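Hydrolase family protein (Deinococcus radiodurans R1, PDB 3CNH) is a predicted hydrolase of the haloacid dehalogenase-like superfamily, probably a phosphatase, and carries a bound sodium ion. Local coordinates at residues Phe32-Thr36 with Asp37-Glu41; Glu59-Glu62 with Gln63-Tyr67; Arg70-Pro74 with Glu75-Ala79. All coordinates share one frame; numbering follows the deposited sequence.

Contact 1: residues Phe32-Thr36 with Asp37-Glu41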
# COMPACT_ATOMS: atom_id res chain seq x y z
N PHE A 32 -12.20 -5.70 -20.39
CA PHE A 32 -12.80 -7.04 -20.28
C PHE A 32 -14.28 -7.07 -20.57
O PHE A 32 -14.92 -8.12 -20.54
CB PHE A 32 -12.50 -7.67 -18.93
CG PHE A 32 -11.10 -8.20 -18.82
CD1 PHE A 32 -10.80 -9.46 -19.32
CD2 PHE A 32 -10.09 -7.47 -18.24
CE1 PHE A 32 -9.51 -9.99 -19.24
CE2 PHE A 32 -8.81 -8.00 -18.15
CZ PHE A 32 -8.53 -9.26 -18.65
N GLY A 33 -14.79 -5.89 -20.89
CA GLY A 33 -16.19 -5.76 -21.30
C GLY A 33 -17.19 -5.98 -20.19
O GLY A 33 -18.30 -6.47 -20.40
N LEU A 34 -16.78 -5.59 -18.99
CA LEU A 34 -17.64 -5.75 -17.81
C LEU A 34 -18.68 -4.63 -17.65
O LEU A 34 -18.42 -3.47 -17.96
CB LEU A 34 -16.79 -5.82 -16.54
CG LEU A 34 -15.69 -6.90 -16.52
CD1 LEU A 34 -14.92 -6.81 -15.21
CD2 LEU A 34 -16.26 -8.28 -16.76
N ASP A 35 -19.84 -5.00 -17.14
CA ASP A 35 -20.87 -4.00 -16.78
C ASP A 35 -20.26 -3.24 -15.62
O ASP A 35 -20.04 -3.79 -14.54
CB ASP A 35 -22.18 -4.68 -16.35
CG ASP A 35 -23.23 -3.68 -15.93
OD1 ASP A 35 -23.03 -2.98 -14.93
OD2 ASP A 35 -24.28 -3.64 -16.60
N THR A 36 -19.95 -1.97 -15.85
CA THR A 36 -19.23 -1.21 -14.82
C THR A 36 -19.99 -0.99 -13.51
O THR A 36 -19.41 -1.04 -12.43
CB THR A 36 -18.67 0.12 -15.37
OG1 THR A 36 -19.73 0.91 -15.91
CG2 THR A 36 -17.64 -0.19 -16.47
N ASP A 37 -21.29 -0.77 -13.59
CA ASP A 37 -22.09 -0.55 -12.37
C ASP A 37 -22.10 -1.78 -11.45
O ASP A 37 -21.87 -1.68 -10.24
CB ASP A 37 -23.53 -0.16 -12.68
CG ASP A 37 -23.67 1.27 -13.14
OD1 ASP A 37 -22.72 2.07 -12.98
OD2 ASP A 37 -24.76 1.59 -13.65
N ASP A 38 -22.34 -2.93 -12.07
CA ASP A 38 -22.42 -4.20 -11.34
C ASP A 38 -21.04 -4.51 -10.76
O ASP A 38 -20.90 -4.89 -9.60
CB ASP A 38 -22.92 -5.33 -12.25
CG ASP A 38 -23.47 -6.54 -11.49
OD1 ASP A 38 -23.63 -6.48 -10.25
OD2 ASP A 38 -23.79 -7.56 -12.16
N PHE A 39 -20.01 -4.31 -11.57
CA PHE A 39 -18.62 -4.57 -11.15
C PHE A 39 -18.24 -3.72 -9.96
O PHE A 39 -17.70 -4.20 -8.97
CB PHE A 39 -17.66 -4.35 -12.34
CG PHE A 39 -16.20 -4.31 -11.97
CD1 PHE A 39 -15.51 -5.47 -11.67
CD2 PHE A 39 -15.50 -3.14 -12.00
CE1 PHE A 39 -14.17 -5.47 -11.35
CE2 PHE A 39 -14.17 -3.13 -11.69
CZ PHE A 39 -13.50 -4.31 -11.36
N THR A 40 -18.55 -2.43 -10.06
CA THR A 40 -18.20 -1.49 -9.00
C THR A 40 -18.91 -1.81 -7.68
O THR A 40 -18.29 -1.77 -6.62
CB THR A 40 -18.49 -0.03 -9.40
OG1 THR A 40 -17.56 0.32 -10.44
CG2 THR A 40 -18.25 0.93 -8.22
N GLU A 41 -20.17 -2.15 -7.80
CA GLU A 41 -20.98 -2.46 -6.61
C GLU A 41 -20.45 -3.74 -5.93
O GLU A 41 -20.29 -3.83 -4.70
CB GLU A 41 -22.47 -2.50 -6.91
CG GLU A 41 -23.25 -2.49 -5.64
CD GLU A 41 -22.61 -1.56 -4.59
OE1 GLU A 41 -22.16 -2.06 -3.51
OE2 GLU A 41 -22.49 -0.34 -4.87
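D35 and F39 join the linker after helix 22-32 to the first turn of helix 36-51: F39 N donates to D35 O at 3.0 Å, and T40 N follows with a bond to T36 O at 2.9 Å. D35 is the N-cap of this helix. Its side chain turns back over the helix start and OD1 accepts from D38 N at 2.9 Å. The bond is nearly straight, 170° at the hydrogen. D38 N meets OD1 on the anti side, 27° out of the carboxylate plane. The torsion puts OD1 there: CG of D35 lies anti to its own backbone N (chi1 178°). One helix-end N-H is thereby satisfied, and the negative carboxylate is well placed to interact favourably with the helix dipole. In the modelled conformer the D38 carboxylate pairs with R42 and makes a weak hydrogen bond to Y67.

On the buried side, L34 reaches F39 with one methyl. CD1 of L34 lies 3.8 Å from CD1 of F39, in an oblique approach to the ring. CB of F39 sits 3.3 Å from D35 O, and T36 O lies near the ring plane at the edge.

The link from the preceding helix begins with a Schellman motif at G33, where phi is positive. L34 then packs on R70 and F72 of a later loop and on F77 of helix 74-83. F39 touches W20 and rests on R25 and A29 of helix 22-32, so the cap lies where helices 22-32, 36-51 and 74-83 come together.

Contact 2: residues Glu59-Glu62 with Gln63-Tyr67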
# COMPACT_ATOMS: atom_id res chain seq x y z
N GLU A 59 -11.80 -16.04 -4.47
CA GLU A 59 -13.11 -15.76 -3.90
C GLU A 59 -13.63 -14.39 -4.36
O GLU A 59 -14.80 -14.25 -4.79
CB GLU A 59 -13.11 -15.86 -2.38
CG GLU A 59 -13.08 -17.29 -1.85
CD GLU A 59 -12.90 -17.37 -0.32
OE1 GLU A 59 -12.23 -16.51 0.27
OE2 GLU A 59 -13.38 -18.34 0.28
N TYR A 60 -12.77 -13.41 -4.25
CA TYR A 60 -13.10 -12.05 -4.69
C TYR A 60 -13.48 -12.07 -6.16
O TYR A 60 -14.53 -11.56 -6.56
CB TYR A 60 -11.94 -11.10 -4.38
CG TYR A 60 -11.99 -9.74 -5.07
CD1 TYR A 60 -11.48 -9.59 -6.34
CD2 TYR A 60 -12.50 -8.61 -4.43
CE1 TYR A 60 -11.51 -8.37 -6.99
CE2 TYR A 60 -12.53 -7.37 -5.08
CZ TYR A 60 -12.02 -7.27 -6.36
OH TYR A 60 -12.05 -6.06 -7.02
N LEU A 61 -12.65 -12.70 -6.98
CA LEU A 61 -12.91 -12.73 -8.44
C LEU A 61 -14.21 -13.46 -8.78
O LEU A 61 -14.94 -13.08 -9.73
CB LEU A 61 -11.71 -13.30 -9.23
CG LEU A 61 -10.50 -12.38 -9.25
CD1 LEU A 61 -9.39 -13.10 -10.05
CD2 LEU A 61 -10.81 -11.00 -9.83
N GLU A 62 -14.53 -14.47 -7.99
CA GLU A 62 -15.76 -15.25 -8.17
C GLU A 62 -16.97 -14.34 -8.01
O GLU A 62 -17.96 -14.44 -8.74
CB GLU A 62 -15.84 -16.39 -7.14
CG GLU A 62 -17.19 -17.12 -7.09
CD GLU A 62 -17.54 -17.77 -8.40
OE1 GLU A 62 -16.66 -17.90 -9.28
OE2 GLU A 62 -18.72 -18.15 -8.54
N GLN A 63 -16.88 -13.45 -7.04
CA GLN A 63 -18.02 -12.56 -6.76
C GLN A 63 -18.07 -11.33 -7.63
O GLN A 63 -19.14 -10.84 -7.99
CB GLN A 63 -18.03 -12.11 -5.31
CG GLN A 63 -18.15 -13.24 -4.30
CD GLN A 63 -18.44 -12.75 -2.91
OE1 GLN A 63 -18.60 -11.54 -2.68
NE2 GLN A 63 -18.52 -13.68 -1.96
N VAL A 64 -16.89 -10.83 -7.95
CA VAL A 64 -16.78 -9.52 -8.61
C VAL A 64 -16.78 -9.58 -10.13
O VAL A 64 -17.24 -8.64 -10.80
CB VAL A 64 -15.58 -8.75 -8.05
CG1 VAL A 64 -15.37 -7.46 -8.80
CG2 VAL A 64 -15.79 -8.47 -6.55
N VAL A 65 -16.31 -10.71 -10.66
CA VAL A 65 -16.18 -10.92 -12.10
C VAL A 65 -16.81 -12.16 -12.66
O VAL A 65 -17.59 -12.08 -13.60
CB VAL A 65 -14.68 -10.88 -12.53
CG1 VAL A 65 -14.56 -11.06 -14.04
CG2 VAL A 65 -14.03 -9.57 -12.12
N PHE A 66 -16.51 -13.30 -12.05
CA PHE A 66 -16.93 -14.61 -12.58
C PHE A 66 -18.22 -15.14 -11.99
O PHE A 66 -18.35 -16.33 -11.71
CB PHE A 66 -15.77 -15.60 -12.48
CG PHE A 66 -14.55 -15.15 -13.24
CD1 PHE A 66 -14.45 -15.38 -14.60
CD2 PHE A 66 -13.54 -14.45 -12.61
CE1 PHE A 66 -13.34 -14.95 -15.31
CE2 PHE A 66 -12.43 -14.01 -13.30
CZ PHE A 66 -12.34 -14.25 -14.67
N TYR A 67 -19.18 -14.24 -11.90
CA TYR A 67 -20.54 -14.56 -11.38
C TYR A 67 -21.47 -14.88 -12.54
O TYR A 67 -22.66 -15.23 -12.38
CB TYR A 67 -21.13 -13.43 -10.52
CG TYR A 67 -21.20 -12.09 -11.21
CD1 TYR A 67 -22.32 -11.72 -11.94
CD2 TYR A 67 -20.14 -11.19 -11.13
CE1 TYR A 67 -22.37 -10.50 -12.58
CE2 TYR A 67 -20.20 -9.99 -11.77
CZ TYR A 67 -21.31 -9.64 -12.48
OH TYR A 67 -21.33 -8.43 -13.12
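The Y60 ring takes the CG2 methyl of V64 on one face. This is a CH-pi contact: the methyl carbon is 3.9 Å from the ring centroid and 16° off the normal, offset toward the rim. CE2 of Y60 is the nearest ring atom, 3.7 Å from V64 CG2. V64 CG1 lies farther along, near CZ and OH. The F66 ring carries its neighbour V65 on one face through CG1, while L61 O lies at the ring edge, 3.5 Å from F66 CD2. Also near that edge is L61 CB, 4.0 Å from the same CD2. The Y67 ring has the carbonyl carbon of V64 at its edge, in plane.

These groups sit where helix 57-64 ends. Y60 O still accepts from V64 N in the helical i to i+4 pattern. L61 O accepts twice, from V65 N at 2.9 Å and from F66 N at 2.8 Å. The F66 bond is almost straight (175°), and it joins residues five apart. V65 is the first residue to leave helical geometry, and F66 is the centre of an inverse gamma turn. With CG of F66 anti to its carbonyl carbon (chi1 -60°), the CD2 edge of the ring is turned to L61 O and CB. In the modelled conformer E62 OE1 lies 4.0 Å from F66 CB.

Y60 OH is satisfied by hydrogen bonds with H43 and W20. The Y60 ring also packs on A46 and L50 of helix 36-51. L61 touches F77 and M81 of helix 74-83, and the F66 ring meets that of F72.

Contact 3: residues Arg70-Pro74 with Glu75-Ala79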
# COMPACT_ATOMS: atom_id res chain seq x y z
N ARG A 70 -17.85 -15.98 -18.72
CA ARG A 70 -16.88 -15.04 -19.31
C ARG A 70 -16.02 -15.72 -20.36
O ARG A 70 -15.76 -16.91 -20.29
CB ARG A 70 -15.94 -14.50 -18.25
CG ARG A 70 -16.57 -13.73 -17.10
CD ARG A 70 -17.42 -12.56 -17.58
NE ARG A 70 -17.92 -11.80 -16.42
CZ ARG A 70 -18.71 -10.74 -16.48
NH1 ARG A 70 -19.16 -10.32 -17.65
NH2 ARG A 70 -19.10 -10.13 -15.36
N ASP A 71 -15.57 -14.93 -21.33
CA ASP A 71 -14.75 -15.47 -22.41
C ASP A 71 -13.28 -15.25 -22.14
O ASP A 71 -12.48 -15.09 -23.04
CB ASP A 71 -15.15 -14.93 -23.80
CG ASP A 71 -15.04 -13.44 -23.93
OD1 ASP A 71 -14.79 -12.74 -22.92
OD2 ASP A 71 -15.21 -12.96 -25.08
N PHE A 72 -12.97 -15.23 -20.87
CA PHE A 72 -11.59 -15.12 -20.41
C PHE A 72 -11.48 -15.81 -19.07
O PHE A 72 -12.50 -16.13 -18.46
CB PHE A 72 -11.12 -13.66 -20.33
CG PHE A 72 -11.99 -12.80 -19.47
CD1 PHE A 72 -11.73 -12.66 -18.12
CD2 PHE A 72 -13.11 -12.18 -20.00
CE1 PHE A 72 -12.55 -11.88 -17.31
CE2 PHE A 72 -13.93 -11.40 -19.19
CZ PHE A 72 -13.69 -11.28 -17.89
N THR A 73 -10.25 -16.01 -18.60
CA THR A 73 -10.01 -16.73 -17.35
C THR A 73 -9.60 -15.86 -16.16
O THR A 73 -9.17 -14.72 -16.31
CB THR A 73 -8.88 -17.73 -17.52
OG1 THR A 73 -7.66 -17.02 -17.75
CG2 THR A 73 -9.17 -18.71 -18.68
N PRO A 74 -9.70 -16.42 -14.95
CA PRO A 74 -9.29 -15.63 -13.79
C PRO A 74 -7.81 -15.29 -13.87
O PRO A 74 -7.36 -14.24 -13.38
CB PRO A 74 -9.61 -16.56 -12.60
CG PRO A 74 -10.73 -17.40 -13.11
CD PRO A 74 -10.51 -17.60 -14.59
N GLU A 75 -7.08 -16.16 -14.54
CA GLU A 75 -5.63 -15.94 -14.70
C GLU A 75 -5.38 -14.75 -15.60
O GLU A 75 -4.51 -13.90 -15.34
CB GLU A 75 -4.93 -17.20 -15.23
CG GLU A 75 -4.91 -18.36 -14.22
CD GLU A 75 -6.28 -19.05 -13.97
OE1 GLU A 75 -7.20 -19.05 -14.84
OE2 GLU A 75 -6.42 -19.62 -12.87
N ASP A 76 -6.18 -14.68 -16.65
CA ASP A 76 -6.11 -13.57 -17.61
C ASP A 76 -6.35 -12.27 -16.84
O ASP A 76 -5.63 -11.27 -16.96
CB ASP A 76 -7.19 -13.65 -18.70
CG ASP A 76 -6.97 -14.80 -19.69
OD1 ASP A 76 -5.81 -15.22 -19.85
OD2 ASP A 76 -7.96 -15.24 -20.32
N PHE A 77 -7.36 -12.32 -15.98
CA PHE A 77 -7.80 -11.10 -15.28
C PHE A 77 -6.76 -10.66 -14.28
O PHE A 77 -6.43 -9.49 -14.15
CB PHE A 77 -9.18 -11.31 -14.60
CG PHE A 77 -9.85 -10.03 -14.20
CD1 PHE A 77 -9.68 -9.51 -12.94
CD2 PHE A 77 -10.62 -9.31 -15.10
CE1 PHE A 77 -10.28 -8.32 -12.57
CE2 PHE A 77 -11.23 -8.11 -14.71
CZ PHE A 77 -11.04 -7.63 -13.47
N ARG A 78 -6.25 -11.64 -13.57
CA ARG A 78 -5.25 -11.39 -12.55
C ARG A 78 -3.99 -10.75 -13.16
O ARG A 78 -3.38 -9.84 -12.58
CB ARG A 78 -4.98 -12.69 -11.81
CG ARG A 78 -4.32 -12.53 -10.48
CD ARG A 78 -2.92 -12.84 -10.57
NE ARG A 78 -2.78 -14.26 -10.87
CZ ARG A 78 -2.40 -15.14 -9.97
NH1 ARG A 78 -2.29 -16.42 -10.31
NH2 ARG A 78 -2.11 -14.75 -8.74
N ALA A 79 -3.64 -11.20 -14.35
CA ALA A 79 -2.45 -10.68 -15.05
C ALA A 79 -2.59 -9.19 -15.30
O ALA A 79 -1.66 -8.41 -15.07
CB ALA A 79 -2.20 -11.40 -16.38
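T73 and D76 form a capping box at the start of helix 74-83, with T73 as the N-cap. From CB outward, each atom of the T73 side chain has its own neighbour. CB touches OE1 of E75 at 3.4 Å. OG1 accepts from D76 N at 3.0 Å, with 154° at the hydrogen. It can do so because it sits between its own backbone N and carbonyl carbon (chi1 66°), turned to the first helical turn. CG2 lies near D76 OD2, at 4.0 Å.

D76 returns the bond: its OD2 accepts from T73 N, nearly straight at 170°. The donor comes from above the carboxylate plane. Each residue thus satisfies the other's backbone N-H. OD2 also lies 3.5 Å from CB of F72.

Behind the cap, the backbone bonds F77 N to T73 O and R78 N to P74 O carry the helix on. F72 and F77 lie side by side and point the same way. Both rings meet the ring of F32, from the end of helix 22-32. R70 CB sits over one face of the F72 ring, toward the rim. Between the two phenylalanines, CE1 of F72 stands 3.9 Å from CD2 of F77.

Overall arrangement
Contacts 1, 2 and 3 follow in series along the chain and adjoin one another on the same side of its centre. Each is centred 22 to 24 Å from that centre. Contact 2 lies about 11 Å, centre to centre, from each of the others; contacts 1 and 3 are about 15 Å apart. F39 CE1 meets V64 CG1 at 3.5 Å between contacts 1 and 2. V65 O and R70 NE, 2.9 Å apart, form a probable hydrogen bond between contacts 2 and 3. F32 CZ packs 3.9 Å from D76 O between contacts 1 and 3. None supplies a sodium site residue; those are D10, G12 and D166. The all-helical region holding the contacts is consistent with a HAD cap domain.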